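Local coordinates for TolA protein (Vibrio cholerae, PDB 4G7X) that probably works in the Tol-Pal system of the cell envelope, its C-terminal domain lying in the periplasm and binding partner proteins there, at residues A38-F43 with P122-K127; T56-Q61 with S114-K119. All blocks are in the same frame, centred on the assembly; numbering follows the deposited sequence. Where two conformers were deposited one is given.

Both interactions use helix 38-62, at places about 18 Å apart (centre to centre). Interaction 1 lies towards the periphery, near the N-terminal end of the long helix, where a salt bridge and a small apolar touch join it to helix 122-128. Interaction 2 is closer to the middle of the chain, and there the same helix meets edge strand 115-116 through packing of a leucine methyl on a proline and on the main chain, with no hydrogen bond between the segments. Neither is fully buried. Residues 114-119 lead along the chain towards helix 122-128, and Pro-118 CG packs on Val-124 CG1 at 3.8 Å, so segments 114-119 and 122-127 also touch each other directly.

Interaction 1. Residues A38-F43 with P122-K127; sequences AARQQF and PDVVEK
Arg-40 and Phe-43, near the start of helix 38-62, face Asp-123 and Val-124 of helix 122-128, the segment axes approaching to 10.9 Å with their N-to-C directions 48° apart. In this alpha+beta domain, with its antiparallel sheet, the contact joins the N-terminal part of the long helix to the short helix that precedes edge strand 130-135. A side-on salt bridge does most of the work: Arg-40 NE donates to Asp-123 OD2 at 2.7 Å and Arg-40 NH2 to Asp-123 OD1 at 2.8 Å, each oxygen using its syn lone pair. Guanidinium and carboxylate lie nearly coplanar, 10° apart, so the paired bonds fix the rotation of both groups. The arginine chain bends at chi2 (62°), which brings its end round to the acid. Over one face of the guanidinium, offset toward the rim, sits Phe-43 CD2. The carboxylate stands in the first turn of its helix, where the helix N terminus would probably favour its negative charge; Val-124 N adds a weak bond to Asp-123 OD1. Val-124 also packs on Val-44 and Glu-47 of the long helix, while Gln-121 touches both Arg-40 and Phe-43. Beside the charged pair, the Phe-43 and Val-124 side chains cross at about a right angle, and methyl CG2 of Val-124 meets Phe-43 CE2 at 4.1 Å.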
ATOM      1  N   ALA B  38      14.065   8.751  28.068  1.00 14.91           N
ATOM      2  CA  ALA B  38      12.822   9.507  27.938  1.00 14.43           C
ATOM      3  C   ALA B  38      12.899  10.560  26.841  1.00 14.08           C
ATOM      4  O   ALA B  38      11.918  10.794  26.137  1.00 13.49           O
ATOM      5  CB  ALA B  38      12.448  10.148  29.264  1.00 14.30           C
ATOM      6  N   ALA B  39      14.064  11.187  26.691  1.00 14.13           N
ATOM      7  CA  ALA B  39      14.244  12.232  25.691  1.00 14.30           C
ATOM      8  C   ALA B  39      14.058  11.682  24.279  1.00 14.32           C
ATOM      9  O   ALA B  39      13.445  12.334  23.430  1.00 14.23           O
ATOM     10  CB  ALA B  39      15.611  12.883  25.836  1.00 14.43           C
ATOM     11  N   ARG B  40      14.589  10.484  24.040  1.00 14.42           N
ATOM     12  CA  ARG B  40      14.453   9.841  22.734  1.00 14.50           C
ATOM     13  C   ARG B  40      13.002   9.458  22.465  1.00 14.44           C
ATOM     14  O   ARG B  40      12.510   9.637  21.349  1.00 14.15           O
ATOM     15  CB  ARG B  40      15.374   8.625  22.606  1.00 15.07           C
ATOM     16  CG  ARG B  40      15.465   8.064  21.190  1.00 15.84           C
ATOM     17  CD  ARG B  40      16.050   9.075  20.218  1.00 16.64           C
ATOM     18  NE  ARG B  40      15.996   8.600  18.835  1.00 17.68           N
ATOM     19  CZ  ARG B  40      16.383   9.308  17.777  1.00 18.23           C
ATOM     20  NH1 ARG B  40      16.862  10.536  17.924  1.00 18.90           N
ATOM     21  NH2 ARG B  40      16.296   8.780  16.561  1.00 19.24           N
ATOM     22  N   GLN B  41      12.316   8.956  23.489  1.00 14.10           N
ATOM     23  CA  GLN B  41      10.888   8.643  23.369  1.00 14.16           C
ATOM     24  C   GLN B  41      10.068   9.867  22.967  1.00 13.91           C
ATOM     25  O   GLN B  41       9.160   9.761  22.142  1.00 13.72           O
ATOM     26  CB  GLN B  41      10.345   8.027  24.658  1.00 15.04           C
ATOM     27  CG  GLN B  41      10.887   6.637  24.948  1.00 15.96           C
ATOM     28  CD  GLN B  41      10.150   5.930  26.071  1.00 16.70           C
ATOM     29  OE1 GLN B  41       9.209   6.471  26.661  1.00 17.70           O
ATOM     30  NE2 GLN B  41      10.578   4.712  26.378  1.00 17.40           N
ATOM     31  N   GLN B  42      10.396  11.024  23.542  1.00 13.46           N
ATOM     32  CA  GLN B  42       9.737  12.283  23.188  1.00 13.31           C
ATOM     33  C   GLN B  42       9.969  12.646  21.725  1.00 13.63           C
ATOM     34  O   GLN B  42       9.041  13.053  21.027  1.00 13.30           O
ATOM     35  CB  GLN B  42      10.208  13.420  24.097  1.00 12.89           C
ATOM     36  CG  GLN B  42       9.739  13.257  25.532  1.00 12.57           C
ATOM     37  CD  GLN B  42      10.074  14.437  26.419  1.00 12.34           C
ATOM     38  OE1 GLN B  42      10.841  15.327  26.047  1.00 12.45           O
ATOM     39  NE2 GLN B  42       9.486  14.449  27.612  1.00 11.85           N
ATOM     40  N   PHE B  43      11.207  12.484  21.269  1.00 13.92           N
ATOM     41  CA  PHE B  43      11.556  12.776  19.883  1.00 14.36           C
ATOM     42  C   PHE B  43      10.803  11.864  18.919  1.00 14.11           C
ATOM     43  O   PHE B  43      10.249  12.332  17.925  1.00 14.05           O
ATOM     44  CB  PHE B  43      13.067  12.677  19.666  1.00 15.35           C
ATOM     45  CG  PHE B  43      13.488  12.879  18.237  1.00 16.22           C
ATOM     46  CD1 PHE B  43      13.524  14.155  17.680  1.00 16.69           C
ATOM     47  CD2 PHE B  43      13.850  11.793  17.445  1.00 16.63           C
ATOM     48  CE1 PHE B  43      13.914  14.343  16.359  1.00 17.00           C
ATOM     49  CE2 PHE B  43      14.239  11.975  16.127  1.00 16.95           C
ATOM     50  CZ  PHE B  43      14.274  13.252  15.586  1.00 17.07           C
ATOM     51  N   PRO B 122      16.424   5.125  12.619  1.00 22.78           N
ATOM     52  CA  PRO B 122      15.790   3.810  12.472  1.00 22.37           C
ATOM     53  C   PRO B 122      14.641   3.541  13.444  1.00 21.77           C
ATOM     54  O   PRO B 122      13.682   2.858  13.078  1.00 21.57           O
ATOM     55  CB  PRO B 122      16.944   2.825  12.707  1.00 22.61           C
ATOM     56  CG  PRO B 122      17.954   3.593  13.487  1.00 22.81           C
ATOM     57  CD  PRO B 122      17.845   5.006  13.001  1.00 23.08           C
ATOM     58  N   ASP B 123      14.729   4.072  14.663  1.00 20.81           N
ATOM     59  CA  ASP B 123      13.663   3.883  15.652  1.00 20.02           C
ATOM     60  C   ASP B 123      12.362   4.576  15.235  1.00 19.27           C
ATOM     61  O   ASP B 123      11.273   4.051  15.471  1.00 19.38           O
ATOM     62  CB  ASP B 123      14.109   4.299  17.068  1.00 20.32           C
ATOM     63  CG  ASP B 123      14.661   5.721  17.139  1.00 20.32           C
ATOM     64  OD1 ASP B 123      14.837   6.385  16.096  1.00 20.51           O
ATOM     65  OD2 ASP B 123      14.930   6.178  18.270  1.00 21.08           O
ATOM     66  N   VAL B 124      12.492   5.740  14.601  1.00 18.14           N
ATOM     67  CA  VAL B 124      11.345   6.465  14.049  1.00 17.36           C
ATOM     68  C   VAL B 124      10.763   5.709  12.851  1.00 17.13           C
ATOM     69  O   VAL B 124       9.543   5.554  12.739  1.00 16.16           O
ATOM     70  CB  VAL B 124      11.724   7.912  13.650  1.00 16.97           C
ATOM     71  CG1 VAL B 124      10.557   8.619  12.977  1.00 16.93           C
ATOM     72  CG2 VAL B 124      12.189   8.702  14.869  1.00 17.12           C
ATOM     73  N   VAL B 125      11.641   5.224  11.973  1.00 16.93           N
ATOM     74  CA  VAL B 125      11.223   4.453  10.796  1.00 16.88           C
ATOM     75  C   VAL B 125      10.394   3.226  11.200  1.00 16.99           C
ATOM     76  O   VAL B 125       9.388   2.920  10.559  1.00 16.25           O
ATOM     77  CB  VAL B 125      12.427   4.071   9.899  1.00 16.77           C
ATOM     78  CG1 VAL B 125      12.006   3.139   8.769  1.00 16.60           C
ATOM     79  CG2 VAL B 125      13.069   5.324   9.326  1.00 16.95           C
ATOM     80  N   GLU B 126      10.801   2.541  12.267  1.00 17.39           N
ATOM     81  CA  GLU B 126      10.053   1.390  12.784  1.00 18.10           C
ATOM     82  C   GLU B 126       8.584   1.697  13.084  1.00 17.55           C
ATOM     83  O   GLU B 126       7.708   0.882  12.793  1.00 17.90           O
ATOM     84  CB  GLU B 126      10.744   0.798  14.020  1.00 19.57           C
ATOM     85  CG  GLU B 126      12.015   0.021  13.702  1.00 21.58           C
ATOM     86  CD  GLU B 126      11.764  -1.161  12.783  1.00 22.69           C
ATOM     87  OE1 GLU B 126      11.060  -2.101  13.204  1.00 24.30           O
ATOM     88  OE2 GLU B 126      12.275  -1.150  11.641  1.00 23.38           O
ATOM     89  N   LYS B 127       8.320   2.867  13.661  0.50 17.02           N
ATOM     90  CA  LYS B 127       6.951   3.292  13.947  0.50 16.57           C
ATOM     91  C   LYS B 127       6.225   3.765  12.686  0.50 16.15           C
ATOM     92  O   LYS B 127       5.032   3.503  12.518  0.50 16.31           O
ATOM     93  CB  LYS B 127       6.928   4.382  15.023  0.50 16.81           C
ATOM     94  CG  LYS B 127       7.389   3.923  16.399  0.50 17.03           C
ATOM     95  CD  LYS B 127       6.483   2.838  16.963  0.50 17.18           C
ATOM     96  CE  LYS B 127       6.908   2.434  18.368  0.50 17.37           C
ATOM     97  NZ  LYS B 127       6.003   1.400  18.944  0.50 17.65           N
TER

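Interaction 2. Residues T56-Q61 with S114-K119; sequences TQLIRQ and SFPLPK
Leu-58, on the 56-61 part of helix 38-62, sets one methyl against the backbone of residues 114-116, and it buries more surface here than any other residue of the two segments. Its CD1 does the touching: it lies 3.7 Å from Ser-114 O, and it meets Pro-116 CD at 3.8 Å, the leucine and the proline reaching toward each other end on. The same methyl lies 4.5 Å from Phe-115 CA. With CG anti to the carbonyl carbon (chi1 -74°), the branch of the leucine is carried outward from the helix to the strand.

Phe-115 comes second in buried surface, and its contact is looser. Its CA-CB bond does not aim at the helix, but its ring reaches back: Phe-115 CD1 is 4.6 Å from Leu-58 CD1, and Phe-115 CE1 is also 4.6 Å from CG1 of Ile-59. Ile-59 in turn packs on Leu-133 and Val-135 of strand 130-135. The phenylalanine ring stacks edge-to-face with Tyr-55, whose OH is hydrogen-bonded to Pro-116 O, and it packs on Leu-78 and Leu-80 of strand 74-83. Ser-114 packs against a polar side chain of the other protein chain, so this end of the segment lies beside the interface.

The backbone of Phe-115 pairs with Ala-87, adding the short, weakly bonded strand 115-116 at one edge of the sheet of this chain. Long helix 38-62 packed by apolar side chains against an antiparallel sheet is the arrangement on which the TolA C-terminal domain is built.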
ATOM      1  N   THR B  56      -0.948  12.013   5.857  1.00 12.32           N
ATOM      2  CA  THR B  56      -2.373  12.314   5.775  1.00 13.20           C
ATOM      3  C   THR B  56      -2.639  13.381   4.705  1.00 13.39           C
ATOM      4  O   THR B  56      -3.605  13.277   3.943  1.00 13.43           O
ATOM      5  CB  THR B  56      -2.928  12.737   7.156  1.00 13.73           C
ATOM      6  OG1 THR B  56      -2.622  11.729   8.132  1.00 14.80           O
ATOM      7  CG2 THR B  56      -4.431  12.919   7.097  1.00 14.24           C
ATOM      8  N   GLN B  57      -1.759  14.380   4.628  1.00 13.50           N
ATOM      9  CA  GLN B  57      -1.843  15.414   3.595  1.00 14.23           C
ATOM     10  C   GLN B  57      -1.626  14.841   2.194  1.00 13.82           C
ATOM     11  O   GLN B  57      -2.344  15.198   1.257  1.00 14.14           O
ATOM     12  CB  GLN B  57      -0.860  16.559   3.890  1.00 15.41           C
ATOM     13  CG  GLN B  57      -0.677  17.579   2.767  1.00 17.37           C
ATOM     14  CD  GLN B  57      -1.904  18.436   2.503  1.00 18.71           C
ATOM     15  OE1 GLN B  57      -2.788  18.570   3.350  1.00 20.40           O
ATOM     16  NE2 GLN B  57      -1.958  19.031   1.317  1.00 19.59           N
ATOM     17  N   LEU B  58      -0.651  13.944   2.052  1.00 13.35           N
ATOM     18  CA  LEU B  58      -0.401  13.302   0.759  1.00 13.11           C
ATOM     19  C   LEU B  58      -1.625  12.531   0.272  1.00 12.94           C
ATOM     20  O   LEU B  58      -1.962  12.577  -0.914  1.00 12.95           O
ATOM     21  CB  LEU B  58       0.823  12.384   0.821  1.00 13.04           C
ATOM     22  CG  LEU B  58       2.187  13.084   0.863  1.00 13.07           C
ATOM     23  CD1 LEU B  58       3.285  12.088   1.204  1.00 13.22           C
ATOM     24  CD2 LEU B  58       2.483  13.794  -0.451  1.00 13.30           C
ATOM     25  N   ILE B  59      -2.291  11.839   1.191  1.00 12.75           N
ATOM     26  CA  ILE B  59      -3.502  11.088   0.861  1.00 13.07           C
ATOM     27  C   ILE B  59      -4.636  12.048   0.498  1.00 13.92           C
ATOM     28  O   ILE B  59      -5.317  11.858  -0.512  1.00 13.80           O
ATOM     29  CB  ILE B  59      -3.911  10.145   2.013  1.00 12.57           C
ATOM     30  CG1 ILE B  59      -2.817   9.094   2.233  1.00 12.46           C
ATOM     31  CG2 ILE B  59      -5.254   9.478   1.723  1.00 12.64           C
ATOM     32  CD1 ILE B  59      -2.879   8.405   3.577  1.00 12.54           C
ATOM     33  N   ARG B  60      -4.812  13.092   1.307  1.00 15.21           N
ATOM     34  CA  ARG B  60      -5.856  14.093   1.073  1.00 17.07           C
ATOM     35  C   ARG B  60      -5.728  14.788  -0.284  1.00 18.02           C
ATOM     36  O   ARG B  60      -6.734  15.039  -0.952  1.00 18.31           O
ATOM     37  CB  ARG B  60      -5.886  15.127   2.206  1.00 18.16           C
ATOM     38  CG  ARG B  60      -6.614  14.653   3.454  1.00 19.48           C
ATOM     39  CD  ARG B  60      -6.867  15.792   4.436  1.00 20.96           C
ATOM     40  NE  ARG B  60      -5.684  16.115   5.231  1.00 22.44           N
ATOM     41  CZ  ARG B  60      -4.906  17.177   5.036  1.00 22.92           C
ATOM     42  NH1 ARG B  60      -3.853  17.375   5.815  1.00 22.64           N
ATOM     43  NH2 ARG B  60      -5.179  18.046   4.068  1.00 24.02           N
ATOM     44  N   GLN B  61      -4.497  15.085  -0.692  1.00 18.95           N
ATOM     45  CA  GLN B  61      -4.228  15.713  -1.992  1.00 20.42           C
ATOM     46  C   GLN B  61      -4.706  14.882  -3.183  1.00 20.64           C
ATOM     47  O   GLN B  61      -5.048  15.432  -4.230  1.00 21.15           O
ATOM     48  CB  GLN B  61      -2.736  16.010  -2.147  1.00 21.73           C
ATOM     49  CG  GLN B  61      -2.271  17.253  -1.409  1.00 23.20           C
ATOM     50  CD  GLN B  61      -0.805  17.561  -1.645  1.00 24.20           C
ATOM     51  OE1 GLN B  61      -0.414  18.727  -1.727  1.00 25.50           O
ATOM     52  NE2 GLN B  61       0.014  16.518  -1.762  1.00 24.93           N
ATOM     53  N   SER B 114       5.240   8.478  -3.242  0.50 12.50           N
ATOM     54  CA  SER B 114       6.187   8.044  -2.219  0.50 12.64           C
ATOM     55  C   SER B 114       5.828   8.677  -0.878  0.50 12.41           C
ATOM     56  O   SER B 114       5.229   9.751  -0.837  0.50 12.48           O
ATOM     57  CB  SER B 114       7.613   8.440  -2.615  0.50 13.04           C
ATOM     58  OG  SER B 114       8.545   8.074  -1.615  0.50 13.48           O
ATOM     59  N   PHE B 115       6.187   8.002   0.213  1.00 12.25           N
ATOM     60  CA  PHE B 115       5.986   8.529   1.557  1.00 12.44           C
ATOM     61  C   PHE B 115       7.371   8.820   2.121  1.00 12.96           C
ATOM     62  O   PHE B 115       8.214   7.928   2.147  1.00 12.92           O
ATOM     63  CB  PHE B 115       5.284   7.489   2.434  1.00 12.21           C
ATOM     64  CG  PHE B 115       3.900   7.122   1.966  1.00 12.08           C
ATOM     65  CD1 PHE B 115       2.786   7.739   2.523  1.00 12.04           C
ATOM     66  CD2 PHE B 115       3.706   6.148   0.985  1.00 11.79           C
ATOM     67  CE1 PHE B 115       1.504   7.404   2.106  1.00 12.00           C
ATOM     68  CE2 PHE B 115       2.428   5.812   0.564  1.00 11.89           C
ATOM     69  CZ  PHE B 115       1.327   6.437   1.129  1.00 11.83           C
ATOM     70  N   PRO B 116       7.615  10.066   2.573  1.00 13.27           N
ATOM     71  CA  PRO B 116       8.952  10.404   3.070  1.00 13.82           C
ATOM     72  C   PRO B 116       9.315   9.701   4.379  1.00 14.18           C
ATOM     73  O   PRO B 116       8.434   9.384   5.182  1.00 13.91           O
ATOM     74  CB  PRO B 116       8.877  11.921   3.292  1.00 13.88           C
ATOM     75  CG  PRO B 116       7.702  12.388   2.491  1.00 14.45           C
ATOM     76  CD  PRO B 116       6.732  11.245   2.527  1.00 13.56           C
ATOM     77  N   LEU B 117      10.610   9.454   4.563  1.00 14.98           N
ATOM     78  CA  LEU B 117      11.157   8.927   5.814  1.00 16.05           C
ATOM     79  C   LEU B 117      12.331   9.789   6.272  1.00 17.40           C
ATOM     80  O   LEU B 117      13.021  10.381   5.440  1.00 17.62           O
ATOM     81  CB  LEU B 117      11.639   7.486   5.638  1.00 15.83           C
ATOM     82  CG  LEU B 117      10.621   6.360   5.462  1.00 15.69           C
ATOM     83  CD1 LEU B 117      11.367   5.072   5.148  1.00 15.45           C
ATOM     84  CD2 LEU B 117       9.748   6.178   6.693  1.00 15.76           C
ATOM     85  N   PRO B 118      12.566   9.858   7.596  1.00 18.36           N
ATOM     86  CA  PRO B 118      13.742  10.587   8.073  1.00 19.45           C
ATOM     87  C   PRO B 118      15.028   9.820   7.783  1.00 20.65           C
ATOM     88  O   PRO B 118      15.019   8.587   7.744  1.00 21.24           O
ATOM     89  CB  PRO B 118      13.507  10.676   9.582  1.00 19.20           C
ATOM     90  CG  PRO B 118      12.647   9.503   9.901  1.00 18.84           C
ATOM     91  CD  PRO B 118      11.749   9.337   8.708  1.00 18.35           C
ATOM     92  N   LYS B 119      16.118  10.552   7.578  1.00 22.44           N
ATOM     93  CA  LYS B 119      17.417   9.941   7.329  1.00 23.63           C
ATOM     94  C   LYS B 119      18.093   9.558   8.642  1.00 24.36           C
ATOM     95  O   LYS B 119      18.143  10.361   9.579  1.00 25.38           O
ATOM     96  CB  LYS B 119      18.312  10.883   6.519  1.00 24.45           C
TER